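Local structure of putative hemin storage protein (6AU1) at residues T98-P103 with S126-S131; K110-T115 with A163-T168; P132-A137 with S172-A177; W182-D187 with Q199-G204; R233-Q238 with Y249-P254. The protein cleaves deacetylated poly-beta-1,6-N-acetylglucosamine, a biofilm polysaccharide, through the glycoside hydrolase domain that makes up this chain. All coordinates share one frame; numbering follows the deposited sequence.

Overall arrangement
In this TIM barrel the contacts lie at the end of strand 230-235 and in the loops and helices after strands 89-94, 156-159 and 230-235. Contacts 1 and 2, centres about 12 Å apart, are joined where Arg129 NH1 lies 2.9 Å from Val164 O. Contact 2 also meets contact 3 and, through Ala163 O and Arg233 NH2 2.9 Å apart, contact 5. Contact 5, about 10 Å from the chain centre, is at the barrel end that carries the active site in this fold; contacts 3 and 4 lie about 23 and 26 Å from that centre. Tyr236 of contact 5 binds a 1,2-ethanediol, probably from the crystallisation liquor; the same diol is about 6 Å from the Ser126 side chain of contact 1.

Contact 1 of 5, residues T98-P103 with S126-S131; sequences TFSVPP and SPTRLS
Thr98 and Arg129 bring the two irregular segments closest, their CA atoms 4.2 Å apart, and beyond this point the backbones are joined by water. One water donates both to Phe99 O and to Thr128 O. Residues 126-129 form a type I turn, and Arg129 folds back over it: its NE points almost straight at Ser126 O (2.7 Å, 176° at the hydrogen), with the oxygen in the guanidinium plane, while Arg129 N reaches that oxygen from the opposite face. Thr98 CG2 lies beside the backbone N and rests on Arg129 CG at 3.6 Å. Thr128 turns its OG1 to Ser126 OG (2.8 Å), and a second water links OG1 to Ser100 OG, which is also bonded to Asp57. Leu130 CD1 packs against Phe99 O at 3.6 Å and Phe99 CB at 4.1 Å. The contact ties together the two ends of the long loop between strand 89-94 and helix 135-151, with Phe99 and Leu130 both seated on Ile141 of that helix.

Contact 2 of 5, residues K110-T115 with A163-T168; sequences KVVQST and AVLDDT
Thr168 faces Ser114 and Thr115 and makes most of this contact. Its CB is 3.4 Å from both Ser114 OG and Thr115 OG1. At CB the side chain forks. The methyl CG2 stays beside the backbone N and grazes Thr115 OG1, whereas OG1 is held between the backbone N and the carbonyl carbon (chi1 69°), a rotation that puts it within reach of two oxygens. It accepts from Ser114 OG at 2.6 Å and donates to Asp166 OD1 at 2.7 Å. A hydrogen-bonded chain thus runs from serine through threonine to carboxylate, and Thr116 N and Arg117 N, both bonded to Ser114 OG, hold its first hydroxyl in place. Asp166 OD1 takes a second bond from Thr168 N, closing an Asx turn; the hydroxyl comes on the syn side and the amide on the anti side, both from the same face of the carboxylate. The backbone adds Thr115 N to Thr168 O, 3.0 Å and somewhat bent at 153°. Nearer the barrel the chemistry turns apolar: Val112 straddles Leu165 CD2 with both methyls, CG1 at 3.8 Å.

The contact joins the loop after strand 89-94 to the loop after strand 156-159. Helix 188-193 touches Thr115 and Thr168 through Ile188 and Arg192, while Leu165 leans on Lys205 and Leu209 of helix 195-223.

Contact 3 of 5, residues P132-A137 with S172-A177; sequences PFHPDA and SPEALA
Phe133 and Ala175 form the apolar, buried half of this contact. The Ala175 methyl stands over one face of the phenyl ring, 4.0 Å from its centroid and 26° off the normal, a CH-pi contact displaced toward the rim so that Phe133 CD2 is the nearest ring atom to Ala175 CB at 3.6 Å. Tyr208 stacks on the same ring and Tyr179 meets it edge-to-face, so the phenylalanine is built into an aromatic cluster.

The other half is polar and, at Glu174, partly open to solvent, though still close. Glu174 lays its CB on Phe133 O (3.5 Å) and then bends at chi2 (76°), which swings the carboxylate alongside the His134 imidazole; the two groups run the same way with their planes 49° apart. His134 CD2 is 3.4 Å from Glu174 CD. Only at the exposed end is the fit loose, where Pro135 CD stays 4.3 Å from Glu174 CG.

His134 is also the N-cap of helix 135-151, its ND1 accepting from Asp136 N at 3.1 Å close to the ring plane. With ND1 spending its lone pair on this cap, the geometry is consistent with a neutral ring protonated on NE2.

Contact 4 of 5, residues W182-D187 with Q199-G204; sequences WGLPPD and QQWSKG
Leu184 and Trp201 approach with their CA atoms 7.7 Å apart, and Trp182 and Gly204 stand at a similar 7.9 Å, so side chains from the loop 182-187 bridge the gap to one turn of helix 195-223. Trp182 brings the outer end of its six-membered ring against the backbone of Gly204: CH2 is 3.5 Å from Gly204 C, and Gly204 CA makes an off-centre CH-pi contact 4.2 Å from the ring centroid. With no side chain at Gly204, the indole can lie this close to the helix. The outer corner of the same ring, CZ3, also approaches Trp201 CD1 at 4.0 Å.

The loop starts with a Schellman motif that ends helix 173-181, in which Gly183 takes the positive phi, and it finishes at Asp187, the N-cap of helix 188-193; the chain thus turns from one short helix to the next while leaning on the long one. Leu184 crosses Trp201 at about a right angle. One methyl, CD1, nestles against Trp201 CD1 (3.7 Å) and CB, and the other, CD2, touches Gln200 OE1 at 3.9 Å. The Trp201 indole continues on to Ile188 and Ile191 of helix 188-193, with Tyr179 meeting it edge-to-face and Lys205 in a cation-pi contact.

Contact 5 of 5, residues R233-Q238 with Y249-P254; sequences RNLYAQ and YGQSLP. With EDO (1,2-ethanediol), chain G.
The mouth of the barrel at the C-terminal end of strand 230-235 is where Tyr236 meets Tyr249 and Gln251. Gln251 reaches in with its chain extended beyond CG, and OE1 accepts from Tyr236 N in a nearly linear bond (3.0 Å, 175° at the hydrogen) lying in the plane of the amide. Its NE2 bonds to Ala163 O in the loop after strand 156-159, so both ends of the amide are engaged and its rotation is fixed. Leu235 CD1 lies against this amide, 3.5 Å from Gln251 OE1, while its other methyl, CD2, meets Leu253 CD1 at 3.7 Å.

In a TIM barrel the strand ends on this side carry the active site. An ethanediol, probably from the crystallisation liquor, sits at this end: Tyr236 OH donates to its O2 at 2.6 Å, and it is also bonded to Asp161. The Tyr236 and Tyr249 rings meet obliquely, centroids 5.4 Å apart and planes at 55°, with Tyr249 CE2 pressed on Tyr236 CB. Tyr249 OH donates to Gln238 OE1 (2.6 Å), rising 34° out of the amide's carbonyl plane, and a water joins the same hydroxyl to Gln238 N. Arg233 NH2 bonds to Ala163 O, the carbonyl that also takes Gln251 NE2, while another water accepts from Arg233 NH1 (2.9 Å) and donates to Gly250 O.

Contact 1 of 5, residues T98-P103 with S126-S131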
# COMPACT_ATOMS: atom_id res chain seq x y z
N THR A 98 -0.36 -9.46 -5.19
CA THR A 98 -1.59 -9.75 -5.94
C THR A 98 -1.48 -9.36 -7.42
O THR A 98 -1.75 -8.22 -7.79
CB THR A 98 -2.83 -9.03 -5.35
OG1 THR A 98 -2.64 -7.61 -5.37
CG2 THR A 98 -3.12 -9.50 -3.93
N PHE A 99 -1.07 -10.33 -8.23
CA PHE A 99 -1.07 -10.21 -9.68
C PHE A 99 -1.72 -11.45 -10.24
O PHE A 99 -1.18 -12.55 -10.10
CB PHE A 99 0.35 -10.05 -10.22
CG PHE A 99 1.05 -8.84 -9.69
CD1 PHE A 99 0.87 -7.60 -10.30
CD2 PHE A 99 1.86 -8.93 -8.56
CE1 PHE A 99 1.51 -6.46 -9.79
CE2 PHE A 99 2.50 -7.81 -8.05
CZ PHE A 99 2.33 -6.57 -8.67
N SER A 100 -2.89 -11.28 -10.85
CA SER A 100 -3.63 -12.41 -11.40
C SER A 100 -3.21 -12.65 -12.85
O SER A 100 -3.90 -12.28 -13.79
CB SER A 100 -5.14 -12.17 -11.29
OG SER A 100 -5.52 -12.14 -9.91
N VAL A 101 -2.04 -13.27 -12.99
CA VAL A 101 -1.47 -13.60 -14.28
C VAL A 101 -2.37 -14.57 -15.04
O VAL A 101 -3.14 -15.32 -14.44
CB VAL A 101 -0.06 -14.22 -14.12
CG1 VAL A 101 0.87 -13.22 -13.47
CG2 VAL A 101 -0.13 -15.51 -13.28
N PRO A 102 -2.30 -14.55 -16.37
CA PRO A 102 -3.14 -15.44 -17.18
C PRO A 102 -2.66 -16.89 -17.12
O PRO A 102 -1.50 -17.13 -16.79
CB PRO A 102 -2.99 -14.89 -18.60
CG PRO A 102 -1.71 -14.14 -18.59
CD PRO A 102 -1.51 -13.61 -17.19
N PRO A 103 -3.56 -17.85 -17.41
CA PRO A 103 -3.13 -19.25 -17.47
C PRO A 103 -1.95 -19.40 -18.44
O PRO A 103 -1.90 -18.71 -19.45
CB PRO A 103 -4.38 -19.98 -17.99
CG PRO A 103 -5.52 -19.08 -17.63
CD PRO A 103 -4.99 -17.68 -17.73
N SER A 126 -6.18 -11.18 -0.06
CA SER A 126 -6.82 -11.69 -1.27
C SER A 126 -6.36 -13.11 -1.56
O SER A 126 -5.18 -13.42 -1.40
CB SER A 126 -6.49 -10.80 -2.48
OG SER A 126 -6.91 -11.41 -3.69
N PRO A 127 -7.28 -13.98 -2.01
CA PRO A 127 -6.90 -15.32 -2.46
C PRO A 127 -5.93 -15.29 -3.64
O PRO A 127 -5.30 -16.32 -3.92
CB PRO A 127 -8.23 -15.96 -2.89
CG PRO A 127 -9.29 -15.15 -2.23
CD PRO A 127 -8.74 -13.76 -2.09
N THR A 128 -5.82 -14.15 -4.32
CA THR A 128 -4.95 -14.04 -5.50
C THR A 128 -3.50 -13.66 -5.18
O THR A 128 -2.69 -13.54 -6.10
CB THR A 128 -5.50 -12.99 -6.50
OG1 THR A 128 -5.34 -11.68 -5.95
CG2 THR A 128 -6.98 -13.25 -6.81
N ARG A 129 -3.17 -13.43 -3.90
CA ARG A 129 -1.78 -13.17 -3.54
C ARG A 129 -0.88 -14.29 -4.07
O ARG A 129 -1.05 -15.46 -3.70
CB ARG A 129 -1.59 -13.07 -2.01
CG ARG A 129 -2.04 -11.75 -1.37
CD ARG A 129 -2.18 -11.97 0.16
NE ARG A 129 -3.19 -13.01 0.41
CZ ARG A 129 -3.23 -13.79 1.48
NH1 ARG A 129 -2.34 -13.66 2.46
NH2 ARG A 129 -4.19 -14.71 1.59
N LEU A 130 0.08 -13.94 -4.92
CA LEU A 130 1.08 -14.91 -5.33
C LEU A 130 1.95 -15.25 -4.12
O LEU A 130 2.16 -14.41 -3.24
CB LEU A 130 1.94 -14.37 -6.48
CG LEU A 130 1.20 -14.23 -7.81
CD1 LEU A 130 2.09 -13.53 -8.83
CD2 LEU A 130 0.80 -15.62 -8.31
N SER A 131 2.45 -16.48 -4.06
CA SER A 131 3.37 -16.87 -3.00
C SER A 131 4.79 -16.37 -3.23
O SER A 131 5.45 -16.80 -4.18
CB SER A 131 3.41 -18.39 -2.85
OG SER A 131 4.34 -18.76 -1.84
O HOH W 1 -2.53 -14.66 -8.59
O HOH W 2 -4.47 -10.30 -8.10

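Contact 2 of 5, residues K110-T115 with A163-T168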
# COMPACT_ATOMS: atom_id res chain seq x y z
N LYS A 110 0.24 -20.14 -8.44
CA LYS A 110 1.25 -20.29 -7.40
C LYS A 110 1.00 -19.25 -6.32
O LYS A 110 1.78 -18.31 -6.13
CB LYS A 110 2.67 -20.15 -7.98
CG LYS A 110 2.96 -21.09 -9.15
CD LYS A 110 2.63 -22.54 -8.80
CE LYS A 110 3.06 -23.47 -9.94
NZ LYS A 110 2.62 -24.88 -9.69
N VAL A 111 -0.12 -19.44 -5.63
CA VAL A 111 -0.63 -18.46 -4.69
C VAL A 111 -0.41 -18.88 -3.25
O VAL A 111 -0.12 -20.06 -2.97
CB VAL A 111 -2.14 -18.22 -4.90
CG1 VAL A 111 -2.40 -17.59 -6.28
CG2 VAL A 111 -2.92 -19.55 -4.76
N VAL A 112 -0.55 -17.92 -2.34
CA VAL A 112 -0.48 -18.18 -0.90
C VAL A 112 -1.55 -19.17 -0.49
O VAL A 112 -2.74 -19.01 -0.82
CB VAL A 112 -0.66 -16.87 -0.10
CG1 VAL A 112 -0.86 -17.15 1.41
CG2 VAL A 112 0.53 -15.93 -0.35
N GLN A 113 -1.14 -20.22 0.22
CA GLN A 113 -2.08 -21.23 0.68
C GLN A 113 -2.29 -21.08 2.18
O GLN A 113 -1.44 -20.52 2.88
CB GLN A 113 -1.58 -22.63 0.34
CG GLN A 113 -1.45 -22.89 -1.16
CD GLN A 113 -0.95 -24.30 -1.46
OE1 GLN A 113 -1.11 -25.21 -0.65
NE2 GLN A 113 -0.32 -24.47 -2.61
N SER A 114 -3.45 -21.53 2.65
CA SER A 114 -3.81 -21.51 4.07
C SER A 114 -4.13 -22.92 4.54
O SER A 114 -4.70 -23.71 3.79
CB SER A 114 -5.01 -20.59 4.30
OG SER A 114 -5.62 -20.84 5.57
N THR A 115 -3.81 -23.24 5.79
CA THR A 115 -4.14 -24.56 6.31
C THR A 115 -5.64 -24.76 6.54
O THR A 115 -6.11 -25.90 6.67
CB THR A 115 -3.42 -24.83 7.66
OG1 THR A 115 -3.80 -23.83 8.60
CG2 THR A 115 -1.91 -24.79 7.48
N ALA A 163 0.16 -6.99 0.94
CA ALA A 163 1.24 -7.76 1.53
C ALA A 163 0.93 -8.10 3.00
O ALA A 163 1.45 -7.49 3.94
CB ALA A 163 2.56 -6.99 1.41
N VAL A 164 0.05 -9.08 3.16
CA VAL A 164 -0.32 -9.60 4.47
C VAL A 164 -0.27 -11.11 4.41
O VAL A 164 -0.46 -11.69 3.35
CB VAL A 164 -1.75 -9.16 4.91
CG1 VAL A 164 -1.80 -7.68 5.21
CG2 VAL A 164 -2.80 -9.55 3.86
N LEU A 165 -0.01 -11.73 5.56
CA LEU A 165 -0.12 -13.18 5.73
C LEU A 165 -0.76 -13.44 7.08
O LEU A 165 -0.39 -12.79 8.06
CB LEU A 165 1.25 -13.86 5.67
CG LEU A 165 2.02 -13.82 4.34
CD1 LEU A 165 3.45 -14.29 4.55
CD2 LEU A 165 1.31 -14.69 3.29
N ASP A 166 -1.73 -14.35 7.17
CA ASP A 166 -2.29 -14.59 8.50
C ASP A 166 -1.61 -15.79 9.16
O ASP A 166 -0.61 -16.29 8.66
CB ASP A 166 -3.82 -14.75 8.45
CG ASP A 166 -4.29 -16.00 7.72
OD1 ASP A 166 -3.59 -17.03 7.72
OD2 ASP A 166 -5.41 -15.96 7.17
N ASP A 167 -2.13 -16.23 10.31
CA ASP A 167 -1.42 -17.23 11.10
C ASP A 167 -1.71 -18.66 10.64
O ASP A 167 -1.35 -19.61 11.31
CB ASP A 167 -1.74 -17.05 12.60
CG ASP A 167 -3.23 -17.06 12.89
OD1 ASP A 167 -4.05 -17.14 11.95
OD2 ASP A 167 -3.59 -16.97 14.09
N THR A 168 -2.33 -18.79 9.46
CA THR A 168 -2.52 -20.09 8.81
C THR A 168 -1.79 -20.15 7.47
O THR A 168 -1.92 -21.13 6.71
CB THR A 168 -4.02 -20.41 8.57
OG1 THR A 168 -4.54 -19.52 7.57
CG2 THR A 168 -4.81 -20.27 9.86

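Contact 3 of 5, residues P132-A137 with S172-A177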
# COMPACT_ATOMS: atom_id res chain seq x y z
N PRO A 132 5.29 -15.49 -2.36
CA PRO A 132 6.66 -15.01 -2.57
C PRO A 132 7.70 -16.08 -2.21
O PRO A 132 8.89 -15.85 -2.39
CB PRO A 132 6.76 -13.81 -1.62
CG PRO A 132 5.82 -14.17 -0.50
CD PRO A 132 4.67 -14.91 -1.15
N PHE A 133 7.24 -17.23 -1.71
CA PHE A 133 8.12 -18.37 -1.46
C PHE A 133 8.35 -19.24 -2.70
O PHE A 133 9.26 -20.06 -2.73
CB PHE A 133 7.56 -19.23 -0.32
CG PHE A 133 7.41 -18.48 0.98
CD1 PHE A 133 8.49 -18.35 1.85
CD2 PHE A 133 6.20 -17.89 1.32
CE1 PHE A 133 8.36 -17.65 3.04
CE2 PHE A 133 6.07 -17.19 2.51
CZ PHE A 133 7.15 -17.07 3.37
N HIS A 134 7.51 -19.07 -3.73
CA HIS A 134 7.65 -19.84 -4.96
C HIS A 134 8.57 -19.11 -5.94
O HIS A 134 8.35 -17.95 -6.24
CB HIS A 134 6.28 -20.07 -5.61
CG HIS A 134 6.28 -21.16 -6.64
ND1 HIS A 134 6.88 -21.02 -7.87
CD2 HIS A 134 5.77 -22.42 -6.60
CE1 HIS A 134 6.73 -22.14 -8.56
NE2 HIS A 134 6.06 -23.01 -7.81
N PRO A 135 9.63 -19.79 -6.40
CA PRO A 135 10.62 -19.15 -7.28
C PRO A 135 10.03 -18.56 -8.56
O PRO A 135 10.54 -17.53 -9.02
CB PRO A 135 11.60 -20.28 -7.60
CG PRO A 135 10.90 -21.55 -7.21
CD PRO A 135 9.99 -21.18 -6.09
N ASP A 136 8.99 -19.18 -9.13
CA ASP A 136 8.42 -18.63 -10.37
C ASP A 136 7.57 -17.39 -10.09
O ASP A 136 7.59 -16.43 -10.86
CB ASP A 136 7.59 -19.69 -11.10
CG ASP A 136 8.43 -20.84 -11.60
OD1 ASP A 136 9.58 -20.61 -12.03
OD2 ASP A 136 7.93 -21.98 -11.57
N ALA A 137 6.83 -17.40 -8.99
CA ALA A 137 6.08 -16.21 -8.59
C ALA A 137 7.03 -15.07 -8.22
O ALA A 137 6.80 -13.91 -8.58
CB ALA A 137 5.15 -16.52 -7.41
N SER A 172 1.89 -23.35 1.58
CA SER A 172 2.29 -24.01 0.34
C SER A 172 3.61 -24.75 0.54
O SER A 172 4.37 -24.43 1.46
CB SER A 172 2.40 -22.98 -0.80
OG SER A 172 3.49 -22.10 -0.59
N PRO A 173 3.88 -25.78 -0.28
CA PRO A 173 5.08 -26.60 -0.08
C PRO A 173 6.38 -25.79 -0.08
O PRO A 173 7.29 -26.06 0.70
CB PRO A 173 5.04 -27.58 -1.27
CG PRO A 173 3.59 -27.70 -1.59
CD PRO A 173 3.00 -26.33 -1.33
N GLU A 174 6.46 -24.80 -0.98
CA GLU A 174 7.66 -23.97 -1.06
C GLU A 174 7.84 -23.12 0.20
O GLU A 174 8.96 -22.88 0.64
CB GLU A 174 7.60 -23.07 -2.30
CG GLU A 174 7.76 -23.82 -3.61
CD GLU A 174 6.52 -24.59 -4.03
OE1 GLU A 174 5.42 -24.33 -3.48
OE2 GLU A 174 6.64 -25.46 -4.91
N ALA A 175 6.73 -22.67 0.78
CA ALA A 175 6.81 -21.93 2.04
C ALA A 175 7.26 -22.83 3.18
O ALA A 175 8.11 -22.45 3.98
CB ALA A 175 5.46 -21.28 2.37
N LEU A 176 6.69 -24.03 3.26
CA LEU A 176 7.06 -24.96 4.32
C LEU A 176 8.56 -25.25 4.24
O LEU A 176 9.23 -25.29 5.27
CB LEU A 176 6.26 -26.27 4.22
CG LEU A 176 4.74 -26.16 4.39
CD1 LEU A 176 4.08 -27.54 4.22
CD2 LEU A 176 4.35 -25.55 5.72
N ALA A 177 9.07 -25.42 3.03
CA ALA A 177 10.50 -25.70 2.86
C ALA A 177 11.34 -24.53 3.35
O ALA A 177 12.42 -24.72 3.91
CB ALA A 177 10.82 -26.02 1.40

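Contact 4 of 5, residues W182-D187 with Q199-G204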
# COMPACT_ATOMS: atom_id res chain seq x y z
N TRP A 182 14.55 -22.02 8.25
CA TRP A 182 14.67 -21.12 9.39
C TRP A 182 14.86 -21.89 10.70
O TRP A 182 14.98 -21.28 11.76
CB TRP A 182 13.44 -20.22 9.55
CG TRP A 182 13.08 -19.35 8.37
CD1 TRP A 182 13.86 -19.05 7.29
CD2 TRP A 182 11.83 -18.68 8.17
NE1 TRP A 182 13.17 -18.22 6.43
CE2 TRP A 182 11.92 -17.99 6.94
CE3 TRP A 182 10.65 -18.60 8.91
CZ2 TRP A 182 10.87 -17.22 6.44
CZ3 TRP A 182 9.60 -17.84 8.41
CH2 TRP A 182 9.72 -17.16 7.18
N GLY A 183 14.85 -23.21 10.62
CA GLY A 183 14.97 -24.05 11.80
C GLY A 183 13.63 -24.41 12.43
O GLY A 183 13.59 -24.88 13.57
N LEU A 184 12.55 -24.21 11.69
CA LEU A 184 11.21 -24.58 12.14
C LEU A 184 10.78 -25.90 11.50
O LEU A 184 11.25 -26.27 10.42
CB LEU A 184 10.21 -23.48 11.79
CG LEU A 184 10.41 -22.11 12.45
CD1 LEU A 184 9.47 -21.05 11.85
CD2 LEU A 184 10.22 -22.21 13.97
N PRO A 185 9.87 -26.63 12.16
CA PRO A 185 9.33 -27.81 11.47
C PRO A 185 8.45 -27.38 10.31
O PRO A 185 7.73 -26.39 10.45
CB PRO A 185 8.51 -28.51 12.56
CG PRO A 185 8.12 -27.42 13.50
CD PRO A 185 9.27 -26.44 13.49
N PRO A 186 8.50 -28.10 9.17
CA PRO A 186 7.70 -27.77 7.99
C PRO A 186 6.24 -28.20 8.19
O PRO A 186 5.68 -28.98 7.42
CB PRO A 186 8.37 -28.57 6.87
CG PRO A 186 8.90 -29.79 7.59
CD PRO A 186 9.31 -29.32 8.97
N ASP A 187 5.63 -27.65 9.23
CA ASP A 187 4.37 -28.15 9.75
C ASP A 187 3.72 -27.02 10.53
O ASP A 187 4.11 -26.74 11.66
CB ASP A 187 4.63 -29.37 10.64
CG ASP A 187 3.36 -29.98 11.24
OD1 ASP A 187 2.30 -29.32 11.27
OD2 ASP A 187 3.44 -31.13 11.72
N GLN A 199 5.86 -17.50 17.71
CA GLN A 199 6.43 -16.15 17.74
C GLN A 199 7.56 -16.01 16.72
O GLN A 199 7.64 -15.01 16.00
CB GLN A 199 6.94 -15.83 19.15
CG GLN A 199 7.99 -14.72 19.21
CD GLN A 199 7.40 -13.35 18.95
OE1 GLN A 199 6.19 -13.16 18.98
NE2 GLN A 199 8.27 -12.37 18.69
N GLN A 200 8.44 -17.00 16.66
CA GLN A 200 9.57 -16.97 15.72
C GLN A 200 9.08 -16.99 14.29
O GLN A 200 9.62 -16.31 13.41
CB GLN A 200 10.51 -18.15 15.98
CG GLN A 200 11.27 -18.04 17.28
CD GLN A 200 12.00 -19.32 17.62
OE1 GLN A 200 11.86 -20.33 16.92
NE2 GLN A 200 12.79 -19.29 18.69
N TRP A 201 8.04 -17.78 14.06
CA TRP A 201 7.44 -17.91 12.74
C TRP A 201 6.80 -16.60 12.29
O TRP A 201 7.00 -16.16 11.15
CB TRP A 201 6.42 -19.05 12.74
CG TRP A 201 5.83 -19.38 11.39
CD1 TRP A 201 6.51 -19.62 10.23
CD2 TRP A 201 4.44 -19.55 11.08
NE1 TRP A 201 5.63 -19.91 9.22
CE2 TRP A 201 4.35 -19.87 9.72
CE3 TRP A 201 3.26 -19.46 11.84
CZ2 TRP A 201 3.13 -20.10 9.08
CZ3 TRP A 201 2.04 -19.68 11.20
CH2 TRP A 201 1.99 -20.01 9.84
N SER A 202 6.04 -15.98 13.19
CA SER A 202 5.43 -14.68 12.90
C SER A 202 6.49 -13.65 12.51
O SER A 202 6.36 -12.99 11.47
CB SER A 202 4.63 -14.17 14.10
OG SER A 202 4.16 -12.85 13.88
N LYS A 203 7.53 -13.52 13.32
CA LYS A 203 8.60 -12.55 13.05
C LYS A 203 9.34 -12.89 11.75
O LYS A 203 9.71 -11.99 11.00
CB LYS A 203 9.58 -12.49 14.21
CG LYS A 203 9.03 -11.74 15.42
CD LYS A 203 8.74 -10.28 15.05
CE LYS A 203 8.30 -9.47 16.26
NZ LYS A 203 8.11 -8.03 15.91
N GLY A 204 9.53 -14.18 11.50
CA GLY A 204 10.18 -14.63 10.28
C GLY A 204 9.42 -14.23 9.03
O GLY A 204 10.01 -13.78 8.04

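Contact 5 of 5, residues R233-Q238 with Y249-P254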
# COMPACT_ATOMS: atom_id res chain seq x y z
N ARG A 233 5.57 1.80 2.74
CA ARG A 233 4.68 0.64 2.70
C ARG A 233 3.45 0.89 3.56
O ARG A 233 3.56 1.47 4.63
CB ARG A 233 5.42 -0.63 3.16
CG ARG A 233 4.54 -1.91 3.12
CD ARG A 233 5.37 -3.18 3.30
NE ARG A 233 4.53 -4.34 3.59
CZ ARG A 233 4.98 -5.47 4.14
NH1 ARG A 233 6.28 -5.61 4.41
NH2 ARG A 233 4.13 -6.45 4.42
N ASN A 234 2.28 0.48 3.07
CA ASN A 234 1.06 0.56 3.86
C ASN A 234 1.10 -0.39 5.06
O ASN A 234 1.43 -1.58 4.92
CB ASN A 234 -0.18 0.20 3.02
CG ASN A 234 -0.58 1.30 2.06
OD1 ASN A 234 -0.85 1.03 0.90
ND2 ASN A 234 -0.67 2.54 2.55
N LEU A 235 0.73 0.14 6.22
CA LEU A 235 0.66 -0.63 7.46
C LEU A 235 -0.74 -0.52 8.03
O LEU A 235 -1.28 0.59 8.16
CB LEU A 235 1.69 -0.10 8.47
CG LEU A 235 1.68 -0.67 9.89
CD1 LEU A 235 1.95 -2.18 9.88
CD2 LEU A 235 2.71 0.05 10.74
N TYR A 236 -1.33 -1.66 8.37
CA TYR A 236 -2.63 -1.68 9.04
C TYR A 236 -2.52 -1.19 10.49
O TYR A 236 -1.49 -1.36 11.13
CB TYR A 236 -3.21 -3.09 9.01
CG TYR A 236 -3.89 -3.45 7.72
CD1 TYR A 236 -5.20 -3.05 7.46
CD2 TYR A 236 -3.23 -4.20 6.75
CE1 TYR A 236 -5.83 -3.38 6.28
CE2 TYR A 236 -3.87 -4.55 5.55
CZ TYR A 236 -5.16 -4.13 5.33
OH TYR A 236 -5.80 -4.47 4.15
N ALA A 237 -3.61 -0.64 11.01
CA ALA A 237 -3.60 -0.08 12.36
C ALA A 237 -3.60 -1.15 13.46
O ALA A 237 -3.07 -0.92 14.54
CB ALA A 237 -4.79 0.84 12.56
N GLN A 238 -4.22 -2.31 13.21
CA GLN A 238 -4.33 -3.28 14.31
C GLN A 238 -2.95 -3.75 14.85
O GLN A 238 -2.76 -3.80 16.06
CB GLN A 238 -5.20 -4.49 13.88
CG GLN A 238 -5.67 -5.35 15.03
CD GLN A 238 -6.66 -6.44 14.61
OE1 GLN A 238 -7.23 -6.41 13.51
NE2 GLN A 238 -6.87 -7.42 15.49
N TYR A 249 -1.27 -10.68 10.73
CA TYR A 249 -1.13 -9.68 9.68
C TYR A 249 0.15 -9.83 8.86
O TYR A 249 0.16 -9.49 7.68
CB TYR A 249 -1.17 -8.27 10.27
CG TYR A 249 -2.56 -7.70 10.47
CD1 TYR A 249 -3.31 -8.02 11.60
CD2 TYR A 249 -3.12 -6.81 9.54
CE1 TYR A 249 -4.58 -7.50 11.79
CE2 TYR A 249 -4.38 -6.27 9.73
CZ TYR A 249 -5.10 -6.61 10.86
OH TYR A 249 -6.36 -6.09 11.06
N GLY A 250 1.23 -10.28 9.48
CA GLY A 250 2.50 -10.34 8.76
C GLY A 250 3.08 -8.96 8.54
O GLY A 250 3.86 -8.73 7.60
N GLN A 251 2.70 -8.02 9.41
CA GLN A 251 3.21 -6.65 9.39
C GLN A 251 3.55 -6.22 10.81
O GLN A 251 2.99 -6.76 11.75
CB GLN A 251 2.18 -5.69 8.80
CG GLN A 251 1.65 -6.06 7.42
CD GLN A 251 0.70 -5.01 6.89
OE1 GLN A 251 0.16 -4.21 7.64
NE2 GLN A 251 0.49 -5.00 5.58
N SER A 252 4.44 -5.24 10.95
CA SER A 252 4.96 -4.83 12.26
C SER A 252 5.45 -3.40 12.20
O SER A 252 6.16 -3.05 11.28
CB SER A 252 6.10 -5.75 12.70
OG SER A 252 6.89 -5.16 13.70
N LEU A 253 5.10 -2.57 13.18
CA LEU A 253 5.54 -1.18 13.14
C LEU A 253 7.06 -1.05 13.36
O LEU A 253 7.72 -0.37 12.57
CB LEU A 253 4.78 -0.33 14.17
CG LEU A 253 5.24 1.13 14.27
CD1 LEU A 253 5.17 1.83 12.91
CD2 LEU A 253 4.40 1.86 15.30
N PRO A 254 7.63 -1.71 14.39
CA PRO A 254 9.08 -1.57 14.57
C PRO A 254 9.90 -2.03 13.37
O PRO A 254 10.88 -1.37 13.00
CB PRO A 254 9.38 -2.47 15.77
CG PRO A 254 8.11 -2.57 16.50
CD PRO A 254 7.02 -2.49 15.49
C1 EDO G . -6.25 -5.86 1.06
O1 EDO G . -5.22 -5.47 0.14
C2 EDO G . -5.73 -6.96 1.98
O2 EDO G . -4.75 -6.42 2.88
O HOH W 3 6.15 -7.63 6.50
O HOH W 4 -6.02 -3.07 11.06